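Local atomic coordinates of polyketide synthase associated protein 5 (Mycobacterium tuberculosis, PDB entry 1Q9J), a protein that probably catalyses the diesterification of phthiocerol, phthiodiolone and phenolphthiocerol with mycocerosic acids, the last step in building the dimycocerosate waxes of the cell envelope. Residues P375-S380 / G394-P399; Q251-P256 / P340-T345; H50-S55 / P159-M164. All coordinates share one frame; numbering follows the deposited sequence.

Interactions 1 and 2 belong to the same six-stranded mixed sheet, where strands 378-384 and 342-345 are neighbours: Y379 pairs through its backbone with F343 and T345, and the two centres are 11 Å apart. Interaction 3 lies on the opposite side of the chain's centre, about 30 Å from interaction 1 and 36 Å from interaction 2, between centres. All three are partly buried. Their chemistry differs: interaction 2 is polar, an arginine at a helix end holding a carbonyl beside a strand; interaction 1 is van der Waals contact where a hairpin's arms part; interaction 3 is apolar, a valine against proline and threonine in a pair of loops.

Interaction 1 of 3, residues P375-S380 / G394-P399; sequences PLDLYS and GHIAEP
D377 and I396 carry the side-chain part of this contact, an apolar branch meeting a carboxylate. I396 CG2 touches D377 OD2 at 3.6 Å and lies 3.9 Å from D377 CG, a van der Waals contact between a methyl and a carboxylate. The two side chains cross at about a right angle. I396 turns this branch inward because chi1 is 59°: CG2 stands anti to the carbonyl carbon and beside the backbone N, while CG1 takes the place between N and C.

Backbone proximity makes up the second kind of contact. The chains draw together at L376 and G394, whose CA atoms are 4.9 Å apart. G394 has a phi of 110° and a psi of 156°, a conformation suited to a residue without a side chain, because a CB would be jammed against the preceding carbonyl oxygen. L376 is buried and directs its own side chain against F331 and F368; that side chain is about 8 Å from the one of H124, the probable proton acceptor.

The contact lies at the open end of the β-hairpin made by strands 378-384 and 387-393, just beyond the L378-H393 backbone pairing. There the arms separate, one leading into helix 399-412. Y379 OH, bonded to E249 and S402, ties the first arm to helices 237-253 and 399-412, and strand 342-345 runs along its other side.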
ATOM      1  N   PRO A 375      -2.899  12.629  -9.236  1.00 77.63           N
ATOM      2  CA  PRO A 375      -3.750  11.806 -10.095  1.00 76.95           C
ATOM      3  C   PRO A 375      -3.690  10.362  -9.625  1.00 73.41           C
ATOM      4  O   PRO A 375      -3.177   9.488 -10.321  1.00 73.87           O
ATOM      5  CB  PRO A 375      -3.121  11.990 -11.471  1.00 79.81           C
ATOM      6  CG  PRO A 375      -1.664  12.123 -11.140  1.00 78.41           C
ATOM      7  CD  PRO A 375      -1.689  13.061  -9.957  1.00 78.33           C
ATOM      8  N   LEU A 376      -4.213  10.115  -8.437  1.00 67.23           N
ATOM      9  CA  LEU A 376      -4.178   8.779  -7.902  1.00 65.42           C
ATOM     10  C   LEU A 376      -5.475   8.030  -8.111  1.00 66.91           C
ATOM     11  O   LEU A 376      -6.403   8.135  -7.309  1.00 67.58           O
ATOM     12  CB  LEU A 376      -3.846   8.812  -6.411  1.00 62.31           C
ATOM     13  CG  LEU A 376      -3.746   7.440  -5.733  1.00 60.54           C
ATOM     14  CD1 LEU A 376      -2.561   6.697  -6.315  1.00 60.91           C
ATOM     15  CD2 LEU A 376      -3.596   7.601  -4.238  1.00 59.49           C
ATOM     16  N   ASP A 377      -5.560   7.284  -9.202  1.00 65.38           N
ATOM     17  CA  ASP A 377      -6.761   6.501  -9.434  1.00 63.15           C
ATOM     18  C   ASP A 377      -6.359   5.073  -9.075  1.00 60.52           C
ATOM     19  O   ASP A 377      -5.690   4.403  -9.856  1.00 60.99           O
ATOM     20  CB  ASP A 377      -7.182   6.576 -10.900  1.00 62.73           C
ATOM     21  CG  ASP A 377      -8.675   6.524 -11.062  1.00 64.79           C
ATOM     22  OD1 ASP A 377      -9.310   5.719 -10.331  1.00 61.86           O
ATOM     23  OD2 ASP A 377      -9.208   7.284 -11.911  1.00 67.44           O
ATOM     24  N   LEU A 378      -6.761   4.599  -7.902  1.00 55.96           N
ATOM     25  CA  LEU A 378      -6.362   3.261  -7.500  1.00 53.40           C
ATOM     26  C   LEU A 378      -7.419   2.400  -6.810  1.00 53.00           C
ATOM     27  O   LEU A 378      -8.209   2.898  -6.015  1.00 54.71           O
ATOM     28  CB  LEU A 378      -5.123   3.364  -6.602  1.00 55.29           C
ATOM     29  CG  LEU A 378      -4.624   2.082  -5.914  1.00 56.41           C
ATOM     30  CD1 LEU A 378      -3.393   1.535  -6.613  1.00 54.11           C
ATOM     31  CD2 LEU A 378      -4.315   2.394  -4.477  1.00 50.34           C
ATOM     32  N   TYR A 379      -7.428   1.101  -7.125  1.00 52.02           N
ATOM     33  CA  TYR A 379      -8.362   0.149  -6.514  1.00 49.64           C
ATOM     34  C   TYR A 379      -7.559  -0.674  -5.494  1.00 48.95           C
ATOM     35  O   TYR A 379      -6.333  -0.720  -5.552  1.00 45.48           O
ATOM     36  CB  TYR A 379      -8.964  -0.799  -7.563  1.00 51.29           C
ATOM     37  CG  TYR A 379     -10.033  -0.197  -8.453  1.00 52.86           C
ATOM     38  CD1 TYR A 379      -9.709   0.357  -9.691  1.00 52.14           C
ATOM     39  CD2 TYR A 379     -11.374  -0.184  -8.054  1.00 53.77           C
ATOM     40  CE1 TYR A 379     -10.689   0.905 -10.509  1.00 53.64           C
ATOM     41  CE2 TYR A 379     -12.363   0.364  -8.863  1.00 51.98           C
ATOM     42  CZ  TYR A 379     -12.014   0.905 -10.094  1.00 55.76           C
ATOM     43  OH  TYR A 379     -12.987   1.438 -10.915  1.00 58.45           O
ATOM     44  N   SER A 380      -8.245  -1.332  -4.573  1.00 46.04           N
ATOM     45  CA  SER A 380      -7.558  -2.113  -3.564  1.00 47.92           C
ATOM     46  C   SER A 380      -8.523  -3.068  -2.876  1.00 48.37           C
ATOM     47  O   SER A 380      -9.715  -2.806  -2.829  1.00 53.15           O
ATOM     48  CB  SER A 380      -6.929  -1.162  -2.549  1.00 47.62           C
ATOM     49  OG  SER A 380      -7.112  -1.624  -1.206  1.00 55.34           O
ATOM     50  N   GLY A 394      -8.534   8.070  -4.426  1.00 61.75           N
ATOM     51  CA  GLY A 394      -8.335   9.129  -5.399  1.00 68.00           C
ATOM     52  C   GLY A 394      -9.501  10.053  -5.650  1.00 70.73           C
ATOM     53  O   GLY A 394     -10.661   9.701  -5.435  1.00 68.10           O
ATOM     54  N   HIS A 395      -9.167  11.250  -6.118  1.00 78.30           N
ATOM     55  CA  HIS A 395     -10.157  12.279  -6.432  1.00 85.36           C
ATOM     56  C   HIS A 395     -10.865  11.923  -7.737  1.00 88.67           C
ATOM     57  O   HIS A 395     -10.377  12.230  -8.825  1.00 88.95           O
ATOM     58  CB  HIS A 395      -9.469  13.638  -6.591  1.00 86.99           C
ATOM     59  CG  HIS A 395      -8.708  14.081  -5.379  1.00 91.30           C
ATOM     60  ND1 HIS A 395      -9.321  14.409  -4.189  1.00 91.40           N
ATOM     61  CD2 HIS A 395      -7.382  14.265  -5.180  1.00 93.85           C
ATOM     62  CE1 HIS A 395      -8.405  14.779  -3.309  1.00 91.76           C
ATOM     63  NE2 HIS A 395      -7.219  14.701  -3.886  1.00 95.15           N
ATOM     64  N   ILE A 396     -12.019  11.277  -7.630  1.00 91.79           N
ATOM     65  CA  ILE A 396     -12.765  10.895  -8.814  1.00 97.85           C
ATOM     66  C   ILE A 396     -14.262  11.120  -8.631  1.00103.00           C
ATOM     67  O   ILE A 396     -14.779  11.070  -7.506  1.00103.61           O
ATOM     68  CB  ILE A 396     -12.526   9.408  -9.179  1.00 97.09           C
ATOM     69  CG1 ILE A 396     -12.947   8.510  -8.012  1.00 94.27           C
ATOM     70  CG2 ILE A 396     -11.061   9.188  -9.521  1.00 96.57           C
ATOM     71  CD1 ILE A 396     -13.250   7.097  -8.410  1.00 88.43           C
ATOM     72  N   ALA A 397     -14.953  11.369  -9.743  1.00106.84           N
ATOM     73  CA  ALA A 397     -16.396  11.594  -9.723  1.00111.66           C
ATOM     74  C   ALA A 397     -17.116  10.259  -9.619  1.00114.37           C
ATOM     75  O   ALA A 397     -16.734   9.293 -10.277  1.00115.26           O
ATOM     76  CB  ALA A 397     -16.825  12.321 -10.982  1.00112.94           C
ATOM     77  N   GLU A 398     -18.155  10.212  -8.790  1.00117.64           N
ATOM     78  CA  GLU A 398     -18.927   8.986  -8.585  1.00120.42           C
ATOM     79  C   GLU A 398     -17.999   7.884  -8.055  1.00120.72           C
ATOM     80  O   GLU A 398     -17.914   6.798  -8.633  1.00121.89           O
ATOM     81  CB  GLU A 398     -19.567   8.528  -9.906  1.00122.47           C
ATOM     82  CG  GLU A 398     -20.436   9.573 -10.621  1.00123.39           C
ATOM     83  CD  GLU A 398     -21.682   9.960  -9.833  1.00125.01           C
ATOM     84  OE1 GLU A 398     -22.477   9.062  -9.469  1.00124.21           O
ATOM     85  OE2 GLU A 398     -21.873  11.174  -9.591  1.00125.34           O
ATOM     86  N   PRO A 399     -17.292   8.154  -6.942  1.00120.28           N
ATOM     87  CA  PRO A 399     -16.359   7.203  -6.323  1.00118.66           C
ATOM     88  C   PRO A 399     -16.908   5.793  -6.110  1.00115.39           C
ATOM     89  O   PRO A 399     -16.249   4.804  -6.440  1.00113.93           O
ATOM     90  CB  PRO A 399     -15.998   7.890  -5.009  1.00120.01           C
ATOM     91  CG  PRO A 399     -16.064   9.340  -5.367  1.00120.99           C
ATOM     92  CD  PRO A 399     -17.351   9.400  -6.157  1.00121.10           C
TER

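Interaction 2 of 3, residues Q251-P256 / P340-T345; sequences QLRNTP and PLVFCT
R253, in the last turn of helix 237-253, reaches across to P340 and V342 in a helix-on-sheet packing of the α/β fold, the helix lying against the mixed sheet that contains strand 342-345. Hydrogen bonding dominates. The guanidinium grips one backbone oxygen end-on with two nitrogens: NH2 to P340 O is 2.8 Å and NH1 to P340 O is 3.1 Å. The NH2 bond is the straighter, with an angle of 153° at its hydrogen. P340 O lies near the guanidinium plane, at its edge, yet the two donors meet the carbonyl differently: NH1 arrives in the carbonyl plane on a lone pair, whereas NH2 stands above that plane. An extended chain from CG to NE carries the group to the P340 carbonyl.

Van der Waals contact adds to these bonds. The proline ring runs alongside the arginine in the opposite sense, with P340 CD 3.5 Å from R253 NH1. V342 CG2, set anti to the carbonyl carbon (CG1 anti to N, chi1 -176°), approaches R253 NH2 obliquely from the strand.

Charge pairing comes from one helical turn back: E249 forms a salt bridge with R253 NH2, which probably steadies the guanidinium. I245 and E249 also cover V342, while V342 pairs through its backbone with strand 260-267. Beyond R253, N254, with positive phi, is the first residue to leave the helical conformation, and the chain turns so that T255 OG1 donates to R253 O at 2.8 Å, from above the carbonyl plane.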
ATOM      1  N   GLN A 251     -17.253  -1.638 -19.081  1.00110.20           N
ATOM      2  CA  GLN A 251     -18.690  -1.358 -19.074  1.00112.73           C
ATOM      3  C   GLN A 251     -19.025   0.110 -18.820  1.00113.89           C
ATOM      4  O   GLN A 251     -20.110   0.571 -19.170  1.00115.80           O
ATOM      5  CB  GLN A 251     -19.386  -2.205 -18.004  1.00112.54           C
ATOM      6  CG  GLN A 251     -19.509  -3.668 -18.355  1.00115.64           C
ATOM      7  CD  GLN A 251     -20.713  -3.951 -19.224  1.00116.13           C
ATOM      8  OE1 GLN A 251     -21.850  -3.901 -18.759  1.00116.18           O
ATOM      9  NE2 GLN A 251     -20.473  -4.240 -20.495  1.00117.41           N
ATOM     10  N   LEU A 252     -18.099   0.836 -18.206  1.00114.87           N
ATOM     11  CA  LEU A 252     -18.328   2.241 -17.903  1.00115.01           C
ATOM     12  C   LEU A 252     -17.463   3.181 -18.727  1.00114.72           C
ATOM     13  O   LEU A 252     -17.684   4.386 -18.720  1.00113.34           O
ATOM     14  CB  LEU A 252     -18.106   2.504 -16.408  1.00115.99           C
ATOM     15  CG  LEU A 252     -19.119   1.881 -15.439  1.00117.61           C
ATOM     16  CD1 LEU A 252     -18.702   2.175 -14.004  1.00118.59           C
ATOM     17  CD2 LEU A 252     -20.514   2.439 -15.712  1.00118.12           C
ATOM     18  N   ARG A 253     -16.484   2.638 -19.443  1.00117.50           N
ATOM     19  CA  ARG A 253     -15.610   3.472 -20.266  1.00121.38           C
ATOM     20  C   ARG A 253     -16.333   4.013 -21.494  1.00123.53           C
ATOM     21  O   ARG A 253     -15.829   4.903 -22.182  1.00122.82           O
ATOM     22  CB  ARG A 253     -14.365   2.678 -20.685  1.00122.30           C
ATOM     23  CG  ARG A 253     -13.226   2.783 -19.675  1.00123.42           C
ATOM     24  CD  ARG A 253     -12.230   1.633 -19.756  1.00123.87           C
ATOM     25  NE  ARG A 253     -11.393   1.600 -18.553  1.00121.18           N
ATOM     26  CZ  ARG A 253     -10.170   2.114 -18.472  1.00119.77           C
ATOM     27  NH1 ARG A 253      -9.614   2.695 -19.528  1.00118.87           N
ATOM     28  NH2 ARG A 253      -9.513   2.069 -17.326  1.00118.32           N
ATOM     29  N   ASN A 254     -17.526   3.481 -21.748  1.00127.52           N
ATOM     30  CA  ASN A 254     -18.343   3.884 -22.896  1.00129.79           C
ATOM     31  C   ASN A 254     -17.517   3.897 -24.184  1.00131.35           C
ATOM     32  O   ASN A 254     -17.818   4.644 -25.118  1.00131.22           O
ATOM     33  CB  ASN A 254     -18.978   5.270 -22.667  1.00128.59           C
ATOM     34  CG  ASN A 254     -19.954   5.291 -21.486  1.00127.65           C
ATOM     35  OD1 ASN A 254     -20.809   4.410 -21.349  1.00126.01           O
ATOM     36  ND2 ASN A 254     -19.837   6.314 -20.640  1.00125.23           N
ATOM     37  N   THR A 255     -16.479   3.066 -24.220  1.00133.32           N
ATOM     38  CA  THR A 255     -15.603   2.955 -25.386  1.00135.38           C
ATOM     39  C   THR A 255     -15.268   1.484 -25.601  1.00136.91           C
ATOM     40  O   THR A 255     -14.498   0.899 -24.841  1.00137.99           O
ATOM     41  CB  THR A 255     -14.287   3.724 -25.192  1.00134.41           C
ATOM     42  OG1 THR A 255     -14.566   5.032 -24.679  1.00134.53           O
ATOM     43  CG2 THR A 255     -13.558   3.860 -26.522  1.00133.92           C
ATOM     44  N   PRO A 256     -15.847   0.869 -26.644  1.00137.21           N
ATOM     45  CA  PRO A 256     -15.615  -0.541 -26.960  1.00135.43           C
ATOM     46  C   PRO A 256     -14.305  -0.822 -27.679  1.00133.11           C
ATOM     47  O   PRO A 256     -13.699   0.056 -28.293  1.00132.61           O
ATOM     48  CB  PRO A 256     -16.824  -0.896 -27.811  1.00136.82           C
ATOM     49  CG  PRO A 256     -17.024   0.359 -28.599  1.00138.20           C
ATOM     50  CD  PRO A 256     -16.867   1.442 -27.542  1.00138.47           C
ATOM     51  N   PRO A 340      -6.765   5.202 -19.935  1.00 87.84           N
ATOM     52  CA  PRO A 340      -6.735   5.245 -18.472  1.00 86.14           C
ATOM     53  C   PRO A 340      -6.245   3.944 -17.850  1.00 82.72           C
ATOM     54  O   PRO A 340      -6.888   2.906 -17.994  1.00 82.37           O
ATOM     55  CB  PRO A 340      -8.188   5.534 -18.110  1.00 86.17           C
ATOM     56  CG  PRO A 340      -8.637   6.382 -19.228  1.00 88.42           C
ATOM     57  CD  PRO A 340      -8.069   5.659 -20.437  1.00 89.27           C
ATOM     58  N   LEU A 341      -5.106   4.013 -17.165  1.00 77.07           N
ATOM     59  CA  LEU A 341      -4.536   2.848 -16.509  1.00 71.07           C
ATOM     60  C   LEU A 341      -5.360   2.501 -15.290  1.00 68.76           C
ATOM     61  O   LEU A 341      -5.901   3.380 -14.619  1.00 66.35           O
ATOM     62  CB  LEU A 341      -3.098   3.111 -16.067  1.00 72.15           C
ATOM     63  CG  LEU A 341      -1.961   2.776 -17.022  1.00 71.57           C
ATOM     64  CD1 LEU A 341      -2.063   3.648 -18.259  1.00 76.45           C
ATOM     65  CD2 LEU A 341      -0.632   3.002 -16.320  1.00 73.02           C
ATOM     66  N   VAL A 342      -5.455   1.208 -15.013  1.00 65.31           N
ATOM     67  CA  VAL A 342      -6.194   0.729 -13.860  1.00 63.80           C
ATOM     68  C   VAL A 342      -5.179   0.148 -12.886  1.00 63.83           C
ATOM     69  O   VAL A 342      -4.511  -0.840 -13.196  1.00 64.97           O
ATOM     70  CB  VAL A 342      -7.194  -0.364 -14.252  1.00 61.74           C
ATOM     71  CG1 VAL A 342      -8.020  -0.779 -13.045  1.00 58.74           C
ATOM     72  CG2 VAL A 342      -8.080   0.135 -15.360  1.00 61.85           C
ATOM     73  N   PHE A 343      -5.047   0.782 -11.724  1.00 60.76           N
ATOM     74  CA  PHE A 343      -4.115   0.321 -10.704  1.00 55.57           C
ATOM     75  C   PHE A 343      -4.859  -0.369  -9.591  1.00 58.06           C
ATOM     76  O   PHE A 343      -5.859   0.141  -9.088  1.00 60.03           O
ATOM     77  CB  PHE A 343      -3.327   1.476 -10.086  1.00 50.45           C
ATOM     78  CG  PHE A 343      -2.326   2.087 -11.004  1.00 47.40           C
ATOM     79  CD1 PHE A 343      -2.680   3.142 -11.832  1.00 50.14           C
ATOM     80  CD2 PHE A 343      -1.026   1.596 -11.056  1.00 50.39           C
ATOM     81  CE1 PHE A 343      -1.746   3.713 -12.715  1.00 55.78           C
ATOM     82  CE2 PHE A 343      -0.072   2.150 -11.931  1.00 53.56           C
ATOM     83  CZ  PHE A 343      -0.435   3.212 -12.762  1.00 54.23           C
ATOM     84  N   CYS A 344      -4.380  -1.540  -9.205  1.00 61.02           N
ATOM     85  CA  CYS A 344      -5.016  -2.242  -8.111  1.00 63.47           C
ATOM     86  C   CYS A 344      -3.976  -2.945  -7.248  1.00 64.02           C
ATOM     87  O   CYS A 344      -3.131  -3.679  -7.764  1.00 64.48           O
ATOM     88  CB  CYS A 344      -6.044  -3.240  -8.641  1.00 56.76           C
ATOM     89  SG  CYS A 344      -6.802  -4.198  -7.322  1.00 75.37           S
ATOM     90  N   THR A 345      -4.034  -2.690  -5.939  1.00 69.18           N
ATOM     91  CA  THR A 345      -3.112  -3.288  -4.972  1.00 72.73           C
ATOM     92  C   THR A 345      -3.783  -4.360  -4.157  1.00 74.55           C
ATOM     93  O   THR A 345      -4.809  -4.125  -3.526  1.00 70.79           O
ATOM     94  CB  THR A 345      -2.580  -2.301  -3.937  1.00 73.50           C
ATOM     95  OG1 THR A 345      -2.009  -1.172  -4.595  1.00 82.68           O
ATOM     96  CG2 THR A 345      -1.511  -2.982  -3.075  1.00 73.67           C
TER

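Interaction 3 of 3, residues H50-S55 / P159-M164; sequences HPVLAS and PTPLSM
V52 packs on the backbone of T160 and the ring of P161 mainly through one methyl, CG2. This methyl lies on P161 CD at 3.4 Å and also rests 3.8 Å from T160 CA. The second methyl, V52 CG1, comes only loosely near T160 CG2, at 4.2 Å. With CG1 anti to the backbone N (chi1 -161°), CG2 is left beside that nitrogen, facing the proline. The valine and the proline ring slide past each other in opposite directions, and the side-chain contact is apolar.

Around this pair, the turn that carries V52 is fixed by its own bonds. L53 N donates to H50 O at 3.0 Å, and S55 OG donates to V52 O at 3.0 Å, almost straight on to the carbonyl with a C=O...donor angle of 169°. H50 NE2 bonds E138 of helix 129-148. M126 and L67 also pack on V52, while T160 lies on I7 and R8 of strand 6-9.

The loop 159-164 continues to L162, bonded through its backbone to E280 and T282, and then to S163 as N-cap of helix 164-170. M126 belongs to the HHxxxDG motif of this acyltransferase superfamily, between H124 and D128. The P161 side chain is about 9 Å from that of D128, a residue thought to organise the active site.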
ATOM      1  N   HIS A  50      14.241   1.562  14.327  1.00 51.10           N
ATOM      2  CA  HIS A  50      14.247   2.075  12.969  1.00 48.91           C
ATOM      3  C   HIS A  50      14.578   3.556  13.018  1.00 47.97           C
ATOM      4  O   HIS A  50      13.781   4.395  12.613  1.00 51.47           O
ATOM      5  CB  HIS A  50      12.865   1.854  12.368  1.00 47.72           C
ATOM      6  CG  HIS A  50      12.390   0.442  12.492  1.00 45.08           C
ATOM      7  ND1 HIS A  50      13.055  -0.613  11.908  1.00 42.42           N
ATOM      8  CD2 HIS A  50      11.346  -0.096  13.166  1.00 45.83           C
ATOM      9  CE1 HIS A  50      12.443  -1.742  12.217  1.00 38.22           C
ATOM     10  NE2 HIS A  50      11.403  -1.457  12.979  1.00 45.59           N
ATOM     11  N   PRO A  51      15.780   3.896  13.497  1.00 49.75           N
ATOM     12  CA  PRO A  51      16.153   5.306  13.585  1.00 49.21           C
ATOM     13  C   PRO A  51      16.070   6.156  12.323  1.00 47.10           C
ATOM     14  O   PRO A  51      16.246   7.368  12.388  1.00 50.60           O
ATOM     15  CB  PRO A  51      17.562   5.251  14.183  1.00 45.33           C
ATOM     16  CG  PRO A  51      18.082   3.943  13.723  1.00 40.95           C
ATOM     17  CD  PRO A  51      16.896   3.035  13.925  1.00 47.76           C
ATOM     18  N   VAL A  52      15.782   5.546  11.181  1.00 42.96           N
ATOM     19  CA  VAL A  52      15.689   6.331   9.950  1.00 42.77           C
ATOM     20  C   VAL A  52      14.396   7.164   9.985  1.00 40.67           C
ATOM     21  O   VAL A  52      14.362   8.306   9.522  1.00 36.86           O
ATOM     22  CB  VAL A  52      15.649   5.436   8.703  1.00 42.76           C
ATOM     23  CG1 VAL A  52      16.025   6.240   7.480  1.00 39.32           C
ATOM     24  CG2 VAL A  52      16.591   4.298   8.867  1.00 51.94           C
ATOM     25  N   LEU A  53      13.341   6.561  10.525  1.00 35.64           N
ATOM     26  CA  LEU A  53      12.048   7.202  10.641  1.00 37.02           C
ATOM     27  C   LEU A  53      12.161   8.550  11.349  1.00 39.47           C
ATOM     28  O   LEU A  53      11.271   9.414  11.240  1.00 41.38           O
ATOM     29  CB  LEU A  53      11.082   6.305  11.409  1.00 34.68           C
ATOM     30  CG  LEU A  53      10.949   4.925  10.791  1.00 33.23           C
ATOM     31  CD1 LEU A  53      10.068   4.032  11.648  1.00 36.76           C
ATOM     32  CD2 LEU A  53      10.382   5.068   9.405  1.00 25.27           C
ATOM     33  N   ALA A  54      13.260   8.742  12.067  1.00 37.30           N
ATOM     34  CA  ALA A  54      13.459   9.986  12.771  1.00 34.91           C
ATOM     35  C   ALA A  54      14.163  10.980  11.889  1.00 36.82           C
ATOM     36  O   ALA A  54      15.195  11.518  12.262  1.00 47.17           O
ATOM     37  CB  ALA A  54      14.279   9.740  14.013  1.00 35.50           C
ATOM     38  N   SER A  55      13.610  11.244  10.720  1.00 35.02           N
ATOM     39  CA  SER A  55      14.260  12.193   9.845  1.00 35.93           C
ATOM     40  C   SER A  55      13.251  12.966   9.027  1.00 35.72           C
ATOM     41  O   SER A  55      12.056  12.915   9.295  1.00 37.87           O
ATOM     42  CB  SER A  55      15.182  11.457   8.899  1.00 39.85           C
ATOM     43  OG  SER A  55      14.415  10.808   7.898  1.00 53.01           O
ATOM     44  N   PRO A 159      20.089  -0.707  10.353  1.00 36.20           N
ATOM     45  CA  PRO A 159      20.674   0.336   9.498  1.00 33.77           C
ATOM     46  C   PRO A 159      19.686   0.902   8.469  1.00 33.62           C
ATOM     47  O   PRO A 159      18.551   0.427   8.350  1.00 32.39           O
ATOM     48  CB  PRO A 159      21.868  -0.367   8.866  1.00 30.36           C
ATOM     49  CG  PRO A 159      21.447  -1.794   8.822  1.00 34.34           C
ATOM     50  CD  PRO A 159      20.724  -2.017  10.124  1.00 30.41           C
ATOM     51  N   THR A 160      20.114   1.928   7.740  1.00 32.58           N
ATOM     52  CA  THR A 160      19.265   2.574   6.738  1.00 31.59           C
ATOM     53  C   THR A 160      18.739   1.565   5.727  1.00 35.59           C
ATOM     54  O   THR A 160      19.499   1.047   4.910  1.00 37.26           O
ATOM     55  CB  THR A 160      20.049   3.626   5.964  1.00 29.51           C
ATOM     56  OG1 THR A 160      20.798   4.435   6.880  1.00 38.37           O
ATOM     57  CG2 THR A 160      19.105   4.499   5.170  1.00 34.53           C
ATOM     58  N   PRO A 161      17.427   1.277   5.750  1.00 34.61           N
ATOM     59  CA  PRO A 161      16.934   0.301   4.773  1.00 34.11           C
ATOM     60  C   PRO A 161      17.292   0.685   3.347  1.00 33.96           C
ATOM     61  O   PRO A 161      17.376   1.863   3.031  1.00 32.44           O
ATOM     62  CB  PRO A 161      15.421   0.238   5.027  1.00 33.29           C
ATOM     63  CG  PRO A 161      15.124   1.367   5.963  1.00 33.82           C
ATOM     64  CD  PRO A 161      16.383   1.677   6.700  1.00 34.92           C
ATOM     65  N   LEU A 162      17.533  -0.301   2.487  1.00 36.93           N
ATOM     66  CA  LEU A 162      17.933  -0.027   1.107  1.00 35.54           C
ATOM     67  C   LEU A 162      16.819   0.426   0.178  1.00 35.18           C
ATOM     68  O   LEU A 162      15.637   0.133   0.387  1.00 30.84           O
ATOM     69  CB  LEU A 162      18.568  -1.280   0.510  1.00 34.35           C
ATOM     70  CG  LEU A 162      19.730  -1.904   1.267  1.00 33.86           C
ATOM     71  CD1 LEU A 162      19.920  -3.334   0.830  1.00 30.00           C
ATOM     72  CD2 LEU A 162      20.951  -1.084   1.041  1.00 27.20           C
ATOM     73  N   SER A 163      17.219   1.158  -0.850  1.00 36.01           N
ATOM     74  CA  SER A 163      16.293   1.603  -1.882  1.00 37.68           C
ATOM     75  C   SER A 163      16.283   0.448  -2.897  1.00 41.61           C
ATOM     76  O   SER A 163      17.207  -0.381  -2.929  1.00 38.19           O
ATOM     77  CB  SER A 163      16.803   2.868  -2.570  1.00 34.52           C
ATOM     78  OG  SER A 163      18.069   2.659  -3.163  1.00 39.95           O
ATOM     79  N   MET A 164      15.243   0.385  -3.723  1.00 46.13           N
ATOM     80  CA  MET A 164      15.141  -0.678  -4.716  1.00 45.22           C
ATOM     81  C   MET A 164      16.382  -0.743  -5.608  1.00 45.38           C
ATOM     82  O   MET A 164      16.953  -1.821  -5.792  1.00 45.60           O
ATOM     83  CB  MET A 164      13.899  -0.491  -5.582  1.00 50.89           C
ATOM     84  CG  MET A 164      13.666  -1.618  -6.579  1.00 56.08           C
ATOM     85  SD  MET A 164      12.192  -1.334  -7.574  1.00 62.07           S
ATOM     86  CE  MET A 164      11.063  -2.435  -6.777  1.00 64.10           C
TER